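Local atomic coordinates of leucine aminopeptidase 1 (Caenorhabditis elegans, PDB entry 2HC9), a protein that releases N-terminal amino acids, preferably leucine, from peptides with the help of two zinc ions per subunit, and probably serves as a digestive enzyme. Residues I21-K26 / I75-A80; T86-H91 / Y117-S122; H91-E96 / A125-T130; H110-A115 / D149-K154. The protein carries 1 engineered substitution. All coordinates share one frame; numbering follows the deposited sequence.

How the contacts relate
All four contacts lie on one side of the chain, in the sheet-and-helix N-terminal part and away from the two-zinc site. Contacts 1 and 4, their centres about 12 Å apart, join neighbouring strands of one sheet; strands 18-25 and 108-114 meet between them, with F114 N 2.8 Å from V23 O. Contacts 2 and 3 share H91 and link helices 90-97 and 120-128, the first near their N-terminal ends, the second further along; their centres are about 11 Å apart. K25 of contact 1 ties into contact 2, NZ lying 2.7 Å from D119 OD2. I93 of contact 3 packs on V77 of contact 1, while I127 CG2 approaches F111 CZ of contact 4 at 3.6 Å.

Contact 1: residues I21-K26 / I75-A80; sequences IIVGKK and ITVPDA
K25 turns CG away from its carbonyl carbon (chi1 -70°) and runs extended from there, so that CG rests 3.8 Å from V77 CB and CE passes 3.6 Å from P78 O. D79 turns its carboxylate toward the junction of strand and helix: OD1 sits 3.4 Å from K25 CB and OD2 equally far from K26 CB. OD1 is hydrogen-bonded to S27, and the carboxylate thus lies at the start of helix 26-31, for which K25 is the N-cap residue; the negative charge there probably suits the helix end. K25 NZ reaches past D79 to a salt bridge with D119 and a hydrogen bond to P87 O, and a water links it to D79 O. With K25 replaced by an alanine, D119 would probably lose its charged mate and the flank of V77 be uncovered. The backbones are joined by four bonds: I75 N to I22 O (2.8 Å), G24 N to I75 O, V77 N to G24 O (2.9 Å) and K26 N to V77 O. V77 N approaches G24 O from above its carbonyl plane, whereas the other three donors come nearly end-on to the acceptor carbonyl. V23, I75 and V77 share one face, V23 CG1 meeting V77 CG2 at 4.0 Å, and I93 and L97 of helix 90-97 cover it. Such a ladder is that of adjacent parallel strands, here 18-25 and 72-77 in the mixed six-stranded sheet of the M17 N-terminal domain, which belongs to the macro clan.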
loop_
_atom_site.group_PDB
_atom_site.type_symbol
_atom_site.label_atom_id
_atom_site.label_comp_id
_atom_site.label_asym_id
_atom_site.label_seq_id
_atom_site.Cartn_x
_atom_site.Cartn_y
_atom_site.Cartn_z
ATOM N N ILE A 21 -22.678 -6.993 -43.016
ATOM C CA ILE A 21 -21.614 -6.060 -42.647
ATOM C C ILE A 21 -20.625 -5.924 -43.797
ATOM O O ILE A 21 -20.015 -6.909 -44.223
ATOM C CB ILE A 21 -20.912 -6.492 -41.326
ATOM C CG1 ILE A 21 -21.932 -6.485 -40.182
ATOM C CG2 ILE A 21 -19.700 -5.560 -41.021
ATOM C CD1 ILE A 21 -21.453 -7.126 -38.934
ATOM N N ILE A 22 -20.496 -4.699 -44.311
ATOM C CA ILE A 22 -19.540 -4.403 -45.391
ATOM C C ILE A 22 -18.254 -3.815 -44.809
ATOM O O ILE A 22 -18.300 -2.909 -43.977
ATOM C CB ILE A 22 -20.138 -3.404 -46.425
ATOM C CG1 ILE A 22 -21.459 -3.956 -46.968
ATOM C CG2 ILE A 22 -19.130 -3.113 -47.581
ATOM C CD1 ILE A 22 -22.352 -2.876 -47.607
ATOM N N VAL A 23 -17.112 -4.342 -45.245
ATOM C CA VAL A 23 -15.822 -3.929 -44.689
ATOM C C VAL A 23 -14.822 -3.559 -45.783
ATOM O O VAL A 23 -14.632 -4.306 -46.753
ATOM C CB VAL A 23 -15.222 -5.045 -43.787
ATOM C CG1 VAL A 23 -13.921 -4.540 -43.085
ATOM C CG2 VAL A 23 -16.263 -5.526 -42.781
ATOM N N GLY A 24 -14.178 -2.399 -45.638
ATOM C CA GLY A 24 -13.110 -2.035 -46.573
ATOM C C GLY A 24 -12.336 -0.794 -46.147
ATOM O O GLY A 24 -12.863 0.056 -45.451
ATOM N N LYS A 25 -11.088 -0.698 -46.586
ATOM C CA LYS A 25 -10.398 0.592 -46.598
ATOM C C LYS A 25 -11.091 1.640 -47.444
ATOM O O LYS A 25 -11.645 1.347 -48.509
ATOM C CB LYS A 25 -8.940 0.444 -47.014
ATOM C CG LYS A 25 -8.089 -0.273 -45.950
ATOM C CD LYS A 25 -6.708 -0.572 -46.478
ATOM C CE LYS A 25 -5.754 -0.933 -45.343
ATOM N NZ LYS A 25 -4.479 -1.446 -45.890
ATOM N N LYS A 26 -11.033 2.873 -46.960
ATOM C CA LYS A 26 -11.676 4.008 -47.598
ATOM C C LYS A 26 -11.332 4.101 -49.084
ATOM O O LYS A 26 -12.213 4.296 -49.909
ATOM C CB LYS A 26 -11.234 5.292 -46.860
ATOM C CG LYS A 26 -12.022 6.544 -47.221
ATOM C CD LYS A 26 -13.485 6.408 -46.815
ATOM C CE LYS A 26 -14.316 7.535 -47.379
ATOM N NZ LYS A 26 -13.913 8.844 -46.804
ATOM N N ILE A 75 -18.164 -0.810 -42.181
ATOM C CA ILE A 75 -16.941 -0.537 -41.432
ATOM C C ILE A 75 -15.875 -0.011 -42.403
ATOM O O ILE A 75 -15.459 -0.709 -43.330
ATOM C CB ILE A 75 -16.437 -1.801 -40.679
ATOM C CG1 ILE A 75 -17.421 -2.161 -39.554
ATOM C CG2 ILE A 75 -15.004 -1.576 -40.115
ATOM C CD1 ILE A 75 -17.047 -3.492 -38.824
ATOM N N THR A 76 -15.468 1.237 -42.185
ATOM C CA THR A 76 -14.394 1.833 -42.952
ATOM C C THR A 76 -13.067 1.700 -42.198
ATOM O O THR A 76 -12.942 2.136 -41.047
ATOM C CB THR A 76 -14.708 3.312 -43.288
ATOM O OG1 THR A 76 -15.959 3.382 -43.996
ATOM C CG2 THR A 76 -13.603 3.921 -44.149
ATOM N N VAL A 77 -12.091 1.105 -42.866
ATOM C CA VAL A 77 -10.759 0.870 -42.314
ATOM C C VAL A 77 -9.856 2.000 -42.824
ATOM O O VAL A 77 -9.914 2.347 -44.001
ATOM C CB VAL A 77 -10.213 -0.504 -42.842
ATOM C CG1 VAL A 77 -8.801 -0.822 -42.282
ATOM C CG2 VAL A 77 -11.187 -1.621 -42.466
ATOM N N PRO A 78 -9.003 2.569 -41.950
ATOM C CA PRO A 78 -8.104 3.616 -42.457
ATOM C C PRO A 78 -7.082 3.100 -43.464
ATOM O O PRO A 78 -6.657 1.934 -43.404
ATOM C CB PRO A 78 -7.425 4.172 -41.202
ATOM C CG PRO A 78 -7.708 3.227 -40.104
ATOM C CD PRO A 78 -8.829 2.303 -40.507
ATOM N N ASP A 79 -6.708 3.974 -44.395
ATOM C CA ASP A 79 -5.673 3.673 -45.364
ATOM C C ASP A 79 -4.257 3.908 -44.826
ATOM O O ASP A 79 -3.352 3.118 -45.089
ATOM C CB ASP A 79 -5.900 4.499 -46.621
ATOM C CG ASP A 79 -6.955 3.885 -47.518
ATOM O OD1 ASP A 79 -6.698 2.817 -48.103
ATOM O OD2 ASP A 79 -8.034 4.475 -47.620
ATOM N N ALA A 80 -4.096 4.978 -44.058
ATOM C CA ALA A 80 -2.783 5.368 -43.505
ATOM C C ALA A 80 -2.379 4.486 -42.330
ATOM O O ALA A 80 -3.228 4.029 -41.580
ATOM C CB ALA A 80 -2.819 6.813 -43.054
HETATM O O HOH W 1 -3.571 0.970 -47.276
#

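Contact 2: residues T86-H91 / Y117-S122; sequences TPTNAH and YPDVLS
T88 and S122 make the nearest approach, T88 CB lying 3.1 Å from S122 OG. Beside it the methyl of A90 meets S122 CB at 3.6 Å, so the serine side chain lies against both T88 and A90. T88 also packs on D119, the two side chains running antiparallel past one another: OD1 of D119 is 3.4 Å from T88 CG2 and equally far from T88 CA. Hydrogen bonds of the side chains gather within 86-91. With chi1 at 73°, T88 holds OG1 between its backbone N and carbonyl carbon, from where it accepts from A90 N (3.1 Å), an ST turn at the start of helix 90-97. The same hydroxyl donates to T86 OG1 (2.8 Å), which accepts from T88 N as well and so forms a second ST turn. T86 OG1 is in turn hydrogen-bonded to K394 O, and a type I beta turn runs from T86 to N89. Charge enters through D119, whose OD2 makes a salt bridge with K25. Across to the start of helix 120-128, T88 O is hydrogen-bonded to H123 NE2. Both threonine hydroxyls thus take part in the ST turns that shape this loop, while T88 packs CB, CA and CG2 against the oxygens of D119 and S122; K25 and H123 add polar links near the helix starts.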
loop_
_atom_site.group_PDB
_atom_site.type_symbol
_atom_site.label_atom_id
_atom_site.label_comp_id
_atom_site.label_asym_id
_atom_site.label_seq_id
_atom_site.Cartn_x
_atom_site.Cartn_y
_atom_site.Cartn_z
ATOM N N THR A 86 0.628 -2.355 -38.287
ATOM C CA THR A 86 0.505 -3.113 -39.537
ATOM C C THR A 86 -0.160 -2.223 -40.597
ATOM O O THR A 86 -1.155 -1.530 -40.308
ATOM C CB THR A 86 -0.318 -4.427 -39.315
ATOM O OG1 THR A 86 -0.663 -5.004 -40.588
ATOM C CG2 THR A 86 -1.606 -4.138 -38.500
ATOM N N PRO A 87 0.355 -2.259 -41.839
ATOM C CA PRO A 87 -0.312 -1.478 -42.888
ATOM C C PRO A 87 -1.699 -2.020 -43.257
ATOM O O PRO A 87 -2.478 -1.334 -43.920
ATOM C CB PRO A 87 0.634 -1.593 -44.084
ATOM C CG PRO A 87 1.392 -2.863 -43.862
ATOM C CD PRO A 87 1.511 -3.024 -42.348
ATOM N N THR A 88 -2.013 -3.225 -42.789
ATOM C CA THR A 88 -3.379 -3.774 -42.948
ATOM C C THR A 88 -4.403 -3.030 -42.108
ATOM O O THR A 88 -5.600 -3.076 -42.408
ATOM C CB THR A 88 -3.448 -5.261 -42.547
ATOM O OG1 THR A 88 -3.353 -5.364 -41.121
ATOM C CG2 THR A 88 -2.333 -6.090 -43.187
ATOM N N ASN A 89 -3.948 -2.390 -41.020
ATOM C CA ASN A 89 -4.867 -1.744 -40.039
ATOM C C ASN A 89 -5.955 -2.713 -39.530
ATOM O O ASN A 89 -7.082 -2.316 -39.235
ATOM C CB ASN A 89 -5.521 -0.487 -40.631
ATOM C CG ASN A 89 -4.578 0.696 -40.683
ATOM O OD1 ASN A 89 -4.498 1.397 -41.693
ATOM N ND2 ASN A 89 -3.840 0.908 -39.606
ATOM N N ALA A 90 -5.611 -3.993 -39.437
ATOM C CA ALA A 90 -6.627 -5.009 -39.131
ATOM C C ALA A 90 -7.249 -4.789 -37.771
ATOM O O ALA A 90 -8.433 -5.047 -37.593
ATOM C CB ALA A 90 -6.053 -6.406 -39.253
ATOM N N HIS A 91 -6.470 -4.267 -36.807
ATOM C CA HIS A 91 -7.046 -3.942 -35.494
ATOM C C HIS A 91 -8.243 -3.008 -35.533
ATOM O O HIS A 91 -9.106 -3.105 -34.660
ATOM C CB HIS A 91 -5.987 -3.417 -34.525
ATOM C CG HIS A 91 -4.861 -4.367 -34.343
ATOM N ND1 HIS A 91 -3.856 -4.495 -35.276
ATOM C CD2 HIS A 91 -4.614 -5.295 -33.388
ATOM C CE1 HIS A 91 -3.012 -5.426 -34.882
ATOM N NE2 HIS A 91 -3.447 -5.931 -33.745
ATOM N N TYR A 117 -5.083 -8.048 -51.717
ATOM C CA TYR A 117 -4.500 -9.348 -51.397
ATOM C C TYR A 117 -3.626 -9.364 -50.129
ATOM O O TYR A 117 -3.728 -10.292 -49.323
ATOM C CB TYR A 117 -3.685 -9.805 -52.598
ATOM C CG TYR A 117 -3.350 -11.249 -52.657
ATOM C CD1 TYR A 117 -4.304 -12.227 -52.406
ATOM C CD2 TYR A 117 -2.064 -11.641 -52.995
ATOM C CE1 TYR A 117 -3.979 -13.565 -52.496
ATOM C CE2 TYR A 117 -1.730 -12.954 -53.074
ATOM C CZ TYR A 117 -2.672 -13.906 -52.832
ATOM O OH TYR A 117 -2.291 -15.214 -52.935
ATOM N N PRO A 118 -2.757 -8.351 -49.959
ATOM C CA PRO A 118 -1.928 -8.373 -48.749
ATOM C C PRO A 118 -2.698 -8.180 -47.435
ATOM O O PRO A 118 -2.152 -8.480 -46.375
ATOM C CB PRO A 118 -0.967 -7.197 -48.964
ATOM C CG PRO A 118 -0.990 -6.926 -50.444
ATOM C CD PRO A 118 -2.423 -7.184 -50.810
ATOM N N ASP A 119 -3.931 -7.672 -47.504
ATOM C CA ASP A 119 -4.750 -7.420 -46.314
ATOM C C ASP A 119 -5.659 -8.573 -45.937
ATOM O O ASP A 119 -6.162 -8.598 -44.818
ATOM C CB ASP A 119 -5.631 -6.193 -46.509
ATOM C CG ASP A 119 -4.832 -4.874 -46.470
ATOM O OD1 ASP A 119 -3.635 -4.897 -46.106
ATOM O OD2 ASP A 119 -5.406 -3.830 -46.826
ATOM N N VAL A 120 -5.926 -9.485 -46.876
ATOM C CA VAL A 120 -7.018 -10.446 -46.697
ATOM C C VAL A 120 -6.863 -11.273 -45.414
ATOM O O VAL A 120 -7.819 -11.401 -44.642
ATOM C CB VAL A 120 -7.167 -11.393 -47.909
ATOM C CG1 VAL A 120 -8.166 -12.524 -47.569
ATOM C CG2 VAL A 120 -7.628 -10.584 -49.140
ATOM N N LEU A 121 -5.678 -11.843 -45.189
ATOM C CA LEU A 121 -5.521 -12.771 -44.067
ATOM C C LEU A 121 -5.793 -12.086 -42.710
ATOM O O LEU A 121 -6.531 -12.603 -41.879
ATOM C CB LEU A 121 -4.117 -13.387 -44.089
ATOM C CG LEU A 121 -3.836 -14.492 -43.070
ATOM C CD1 LEU A 121 -2.809 -15.442 -43.662
ATOM C CD2 LEU A 121 -3.328 -13.928 -41.693
ATOM N N SER A 122 -5.172 -10.927 -42.488
ATOM C CA SER A 122 -5.347 -10.207 -41.217
ATOM C C SER A 122 -6.785 -9.749 -41.035
ATOM O O SER A 122 -7.313 -9.763 -39.909
ATOM C CB SER A 122 -4.406 -8.996 -41.150
ATOM O OG SER A 122 -4.741 -8.083 -42.174
#

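Contact 3: residues H91-E96 / A125-T130; sequences HSIYKE and AAIART
Y94 points one edge of its ring at the C-terminal end of helix 120-128, with A126 O in the ring plane, 3.9 Å from CD1. Water 2 also lies in that plane; it accepts from Y94 OH (2.7 Å) and donates to R129 O, extending the ring's reach to the backbone beyond. Two aliphatic groups come in obliquely, R129 CB 3.7 Å from Y94 CE1 and T130 CG2 equally far from Y94 CD1. The R129 chain crosses the tyrosine at about a right angle, its guanidinium plane turned 64° from the ring; NH1 makes a salt bridge with D398 and NH2 a hydrogen bond to T469 O. In T130, a chi1 of 68° tucks OG1 back over the main chain, which lets the hydroxyl donate to I127 O at 2.7 Å while CG2 faces the ring. I127 O, gripped also by T130 N, thus takes two bonds. Losing both branches of T130 to a glycine is likely to leave I127 O with one donor fewer and open a gap beside Y94 CD1. Next to the tyrosine the contact is apolar: I93 CB meets A126 CB at 4.1 Å, and I93 CG2 rests on I127 CG1 at 3.9 Å. Helix 90-97 continues to L97, which touches both I127 and T130. I93 leans on V77 of strand 72-77 and I127 on F111 of strand 108-114, while A128 and R129 face helix 157-178.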
loop_
_atom_site.group_PDB
_atom_site.type_symbol
_atom_site.label_atom_id
_atom_site.label_comp_id
_atom_site.label_asym_id
_atom_site.label_seq_id
_atom_site.Cartn_x
_atom_site.Cartn_y
_atom_site.Cartn_z
ATOM N N HIS A 91 -6.470 -4.267 -36.807
ATOM C CA HIS A 91 -7.046 -3.942 -35.494
ATOM C C HIS A 91 -8.243 -3.008 -35.533
ATOM O O HIS A 91 -9.106 -3.105 -34.660
ATOM C CB HIS A 91 -5.987 -3.417 -34.525
ATOM C CG HIS A 91 -4.861 -4.367 -34.343
ATOM N ND1 HIS A 91 -3.856 -4.495 -35.276
ATOM C CD2 HIS A 91 -4.614 -5.295 -33.388
ATOM C CE1 HIS A 91 -3.012 -5.426 -34.882
ATOM N NE2 HIS A 91 -3.447 -5.931 -33.745
ATOM N N SER A 92 -8.292 -2.115 -36.530
ATOM C CA SER A 92 -9.419 -1.198 -36.703
ATOM C C SER A 92 -10.719 -1.942 -36.983
ATOM O O SER A 92 -11.792 -1.515 -36.556
ATOM C CB SER A 92 -9.160 -0.204 -37.846
ATOM O OG SER A 92 -8.066 0.647 -37.562
ATOM N N ILE A 93 -10.625 -3.038 -37.740
ATOM C CA ILE A 93 -11.829 -3.887 -37.969
ATOM C C ILE A 93 -12.330 -4.441 -36.641
ATOM O O ILE A 93 -13.488 -4.293 -36.299
ATOM C CB ILE A 93 -11.549 -5.056 -38.931
ATOM C CG1 ILE A 93 -11.179 -4.496 -40.322
ATOM C CG2 ILE A 93 -12.782 -6.013 -38.998
ATOM C CD1 ILE A 93 -10.662 -5.564 -41.274
ATOM N N TYR A 94 -11.432 -5.041 -35.874
ATOM C CA TYR A 94 -11.832 -5.569 -34.576
ATOM C C TYR A 94 -12.453 -4.492 -33.693
ATOM O O TYR A 94 -13.494 -4.718 -33.088
ATOM C CB TYR A 94 -10.644 -6.191 -33.864
ATOM C CG TYR A 94 -11.015 -6.912 -32.575
ATOM C CD1 TYR A 94 -11.397 -8.252 -32.595
ATOM C CD2 TYR A 94 -10.982 -6.252 -31.345
ATOM C CE1 TYR A 94 -11.695 -8.939 -31.413
ATOM C CE2 TYR A 94 -11.316 -6.919 -30.143
ATOM C CZ TYR A 94 -11.656 -8.261 -30.187
ATOM O OH TYR A 94 -11.956 -8.937 -29.013
ATOM N N LYS A 95 -11.820 -3.322 -33.628
ATOM C CA LYS A 95 -12.340 -2.229 -32.790
ATOM C C LYS A 95 -13.791 -1.844 -33.118
ATOM O O LYS A 95 -14.605 -1.584 -32.223
ATOM C CB LYS A 95 -11.434 -0.994 -32.938
ATOM C CG LYS A 95 -11.876 0.190 -32.085
ATOM C CD LYS A 95 -10.985 1.391 -32.235
ATOM C CE LYS A 95 -11.134 2.022 -33.612
ATOM N NZ LYS A 95 -9.893 1.792 -34.408
ATOM N N GLU A 96 -14.105 -1.785 -34.410
ATOM C CA GLU A 96 -15.425 -1.353 -34.864
ATOM C C GLU A 96 -16.451 -2.481 -34.821
ATOM O O GLU A 96 -17.639 -2.242 -34.609
ATOM C CB GLU A 96 -15.346 -0.798 -36.303
ATOM C CG GLU A 96 -14.457 0.455 -36.459
ATOM C CD GLU A 96 -14.854 1.647 -35.577
ATOM O OE1 GLU A 96 -15.957 1.678 -35.011
ATOM O OE2 GLU A 96 -14.040 2.594 -35.485
ATOM N N ALA A 125 -8.993 -12.743 -40.159
ATOM C CA ALA A 125 -8.723 -13.163 -38.781
ATOM C C ALA A 125 -9.415 -12.203 -37.809
ATOM O O ALA A 125 -10.051 -12.638 -36.833
ATOM C CB ALA A 125 -7.229 -13.184 -38.520
ATOM N N ALA A 126 -9.286 -10.900 -38.074
ATOM C CA ALA A 126 -9.900 -9.889 -37.208
ATOM C C ALA A 126 -11.411 -10.101 -37.105
ATOM O O ALA A 126 -11.976 -9.951 -36.016
ATOM C CB ALA A 126 -9.604 -8.468 -37.714
ATOM N N ILE A 127 -12.071 -10.425 -38.229
ATOM C CA ILE A 127 -13.535 -10.693 -38.179
ATOM C C ILE A 127 -13.833 -11.966 -37.379
ATOM O O ILE A 127 -14.738 -11.990 -36.526
ATOM C CB ILE A 127 -14.144 -10.808 -39.612
ATOM C CG1 ILE A 127 -14.058 -9.476 -40.371
ATOM C CG2 ILE A 127 -15.597 -11.313 -39.567
ATOM C CD1 ILE A 127 -14.327 -9.601 -41.899
ATOM N N ALA A 128 -13.072 -13.025 -37.658
ATOM C CA ALA A 128 -13.229 -14.297 -36.962
ATOM C C ALA A 128 -13.154 -14.138 -35.442
ATOM O O ALA A 128 -13.934 -14.755 -34.718
ATOM C CB ALA A 128 -12.164 -15.299 -37.447
ATOM N N ARG A 129 -12.240 -13.287 -34.962
ATOM C CA ARG A 129 -12.010 -13.115 -33.499
ATOM C C ARG A 129 -13.271 -12.618 -32.786
ATOM O O ARG A 129 -13.389 -12.775 -31.565
ATOM C CB ARG A 129 -10.888 -12.081 -33.177
ATOM C CG ARG A 129 -9.538 -12.252 -33.877
ATOM C CD ARG A 129 -8.539 -11.085 -33.582
ATOM N NE ARG A 129 -7.422 -11.009 -34.556
ATOM C CZ ARG A 129 -6.429 -11.905 -34.616
ATOM N NH1 ARG A 129 -5.456 -11.787 -35.527
ATOM N NH2 ARG A 129 -6.408 -12.937 -33.769
ATOM N N THR A 130 -14.180 -11.960 -33.515
ATOM C CA THR A 130 -15.348 -11.351 -32.871
ATOM C C THR A 130 -16.483 -12.359 -32.687
ATOM O O THR A 130 -17.505 -12.023 -32.103
ATOM C CB THR A 130 -15.912 -10.151 -33.675
ATOM O OG1 THR A 130 -16.479 -10.626 -34.912
ATOM C CG2 THR A 130 -14.809 -9.062 -33.915
HETATM O O HOH W 2 -11.978 -11.598 -29.384
#

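Contact 4: residues H110-A115 / D149-K154; sequences HFVLFA and DVVCDK
H110 NE2 donates to D149 OD2 at 2.7 Å, a buried histidine-carboxylate hydrogen bond. The oxygen lies near the imidazole plane, but the ring stands almost upright on the carboxylate, the two planes 81° apart, so the nitrogen arrives from above the carboxylate and not within it. CG of H110 anti to the backbone N (chi1 -166°) carries the ring over toward the neighbouring strand. A second shell fixes the acceptor: D149 OD2 also takes Q11 N, and OD1 makes a salt bridge with R7, whose charge probably helps keep the carboxylate ionised. Both groups are mounted on a parallel ladder in which D149 N donates to F111 O, L113 N to D149 O and V151 N to L113 O, each at 2.9 Å and the last nearly straight. On the D149 face, F114 and V151 run alongside one another in the same direction, F114 CD1 at 3.7 Å from V151 CB; V112 CG1 meets V151 CG2 at 4.1 Å. The opposite face pairs L113 CD2 with V150 CG2 at 4.2 Å. C152 CB still approaches A115 O, at 3.4 Å. Further out, F38 packs edge-to-face with the F114 ring and V41 of helix 36-42 touches H110 and V112, while H123 and V124 of helix 120-128 lie against L113. Strand 108-114, helix 120-128 and strand 145-151 together make a beta-alpha-beta crossover, whose two strands are paired side by side in the sheet of the N-terminal domain.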
loop_
_atom_site.group_PDB
_atom_site.type_symbol
_atom_site.label_atom_id
_atom_site.label_comp_id
_atom_site.label_asym_id
_atom_site.label_seq_id
_atom_site.Cartn_x
_atom_site.Cartn_y
_atom_site.Cartn_z
ATOM N N HIS A 110 -23.614 -11.946 -42.920
ATOM C CA HIS A 110 -22.929 -11.924 -44.192
ATOM C C HIS A 110 -21.913 -10.765 -44.195
ATOM O O HIS A 110 -22.316 -9.589 -44.109
ATOM C CB HIS A 110 -23.964 -11.728 -45.311
ATOM C CG HIS A 110 -23.429 -12.008 -46.688
ATOM N ND1 HIS A 110 -24.171 -11.787 -47.828
ATOM C CD2 HIS A 110 -22.238 -12.505 -47.104
ATOM C CE1 HIS A 110 -23.457 -12.131 -48.890
ATOM N NE2 HIS A 110 -22.282 -12.566 -48.479
ATOM N N PHE A 111 -20.625 -11.100 -44.275
ATOM C CA PHE A 111 -19.577 -10.078 -44.489
ATOM C C PHE A 111 -19.236 -9.989 -45.954
ATOM O O PHE A 111 -18.954 -11.004 -46.603
ATOM C CB PHE A 111 -18.287 -10.361 -43.694
ATOM C CG PHE A 111 -18.486 -10.266 -42.206
ATOM C CD1 PHE A 111 -18.180 -9.089 -41.526
ATOM C CD2 PHE A 111 -19.062 -11.332 -41.509
ATOM C CE1 PHE A 111 -18.428 -8.983 -40.151
ATOM C CE2 PHE A 111 -19.310 -11.247 -40.137
ATOM C CZ PHE A 111 -18.992 -10.074 -39.447
ATOM N N VAL A 112 -19.224 -8.761 -46.445
ATOM C CA VAL A 112 -18.600 -8.466 -47.731
ATOM C C VAL A 112 -17.301 -7.710 -47.451
ATOM O O VAL A 112 -17.316 -6.536 -47.052
ATOM C CB VAL A 112 -19.503 -7.635 -48.642
ATOM C CG1 VAL A 112 -18.753 -7.345 -49.959
ATOM C CG2 VAL A 112 -20.817 -8.407 -48.935
ATOM N N LEU A 113 -16.205 -8.409 -47.659
ATOM C CA LEU A 113 -14.866 -7.885 -47.348
ATOM C C LEU A 113 -14.146 -7.460 -48.625
ATOM O O LEU A 113 -13.670 -8.305 -49.393
ATOM C CB LEU A 113 -14.046 -8.939 -46.588
ATOM C CG LEU A 113 -12.564 -8.595 -46.283
ATOM C CD1 LEU A 113 -12.464 -7.344 -45.389
ATOM C CD2 LEU A 113 -11.891 -9.776 -45.597
ATOM N N PHE A 114 -14.043 -6.143 -48.825
ATOM C CA PHE A 114 -13.268 -5.595 -49.949
ATOM C C PHE A 114 -11.835 -5.365 -49.502
ATOM O O PHE A 114 -11.525 -4.345 -48.917
ATOM C CB PHE A 114 -13.859 -4.261 -50.397
ATOM C CG PHE A 114 -15.227 -4.380 -51.004
ATOM C CD1 PHE A 114 -15.391 -4.911 -52.285
ATOM C CD2 PHE A 114 -16.346 -3.922 -50.310
ATOM C CE1 PHE A 114 -16.670 -5.015 -52.867
ATOM C CE2 PHE A 114 -17.633 -4.014 -50.877
ATOM C CZ PHE A 114 -17.790 -4.561 -52.162
ATOM N N ALA A 115 -10.962 -6.318 -49.762
ATOM C CA ALA A 115 -9.601 -6.211 -49.248
ATOM C C ALA A 115 -8.665 -6.564 -50.365
ATOM O O ALA A 115 -8.907 -7.508 -51.125
ATOM C CB ALA A 115 -9.402 -7.133 -48.055
ATOM N N ASP A 149 -17.294 -13.246 -47.266
ATOM C CA ASP A 149 -17.077 -13.215 -48.714
ATOM C C ASP A 149 -16.023 -12.188 -49.087
ATOM O O ASP A 149 -16.221 -10.972 -48.973
ATOM C CB ASP A 149 -18.401 -12.935 -49.444
ATOM C CG ASP A 149 -19.373 -14.115 -49.355
ATOM O OD1 ASP A 149 -19.005 -15.177 -48.782
ATOM O OD2 ASP A 149 -20.499 -13.975 -49.860
ATOM N N VAL A 150 -14.890 -12.702 -49.539
ATOM C CA VAL A 150 -13.761 -11.857 -49.819
ATOM C C VAL A 150 -13.841 -11.488 -51.296
ATOM O O VAL A 150 -13.939 -12.371 -52.157
ATOM C CB VAL A 150 -12.436 -12.582 -49.549
ATOM C CG1 VAL A 150 -11.271 -11.654 -49.854
ATOM C CG2 VAL A 150 -12.367 -13.088 -48.096
ATOM N N VAL A 151 -13.794 -10.186 -51.565
ATOM C CA VAL A 151 -13.754 -9.658 -52.933
ATOM C C VAL A 151 -12.309 -9.249 -53.209
ATOM O O VAL A 151 -11.849 -8.169 -52.786
ATOM C CB VAL A 151 -14.672 -8.435 -53.080
ATOM C CG1 VAL A 151 -14.633 -7.909 -54.522
ATOM C CG2 VAL A 151 -16.110 -8.794 -52.679
ATOM N N CYS A 152 -11.591 -10.145 -53.872
ATOM C CA CYS A 152 -10.170 -9.966 -54.145
ATOM C C CYS A 152 -9.813 -10.851 -55.333
ATOM O O CYS A 152 -9.974 -12.070 -55.259
ATOM C CB CYS A 152 -9.325 -10.354 -52.917
ATOM S SG CYS A 152 -7.514 -10.300 -53.184
ATOM N N ASP A 153 -9.306 -10.223 -56.399
ATOM C CA ASP A 153 -8.949 -10.887 -57.667
ATOM C C ASP A 153 -8.059 -12.116 -57.499
ATOM O O ASP A 153 -8.294 -13.159 -58.104
ATOM C CB ASP A 153 -8.202 -9.907 -58.583
ATOM C CG ASP A 153 -9.096 -8.831 -59.159
ATOM O OD1 ASP A 153 -10.280 -9.115 -59.447
ATOM O OD2 ASP A 153 -8.602 -7.693 -59.341
ATOM N N LYS A 154 -7.009 -11.963 -56.702
ATOM C CA LYS A 154 -5.940 -12.935 -56.660
ATOM C C LYS A 154 -6.283 -14.157 -55.791
ATOM O O LYS A 154 -5.626 -15.191 -55.886
ATOM C CB LYS A 154 -4.658 -12.267 -56.161
ATOM C CG LYS A 154 -3.970 -11.403 -57.189
ATOM C CD LYS A 154 -2.706 -10.792 -56.622
ATOM C CE LYS A 154 -2.048 -9.870 -57.642
ATOM N NZ LYS A 154 -0.754 -9.299 -57.142
#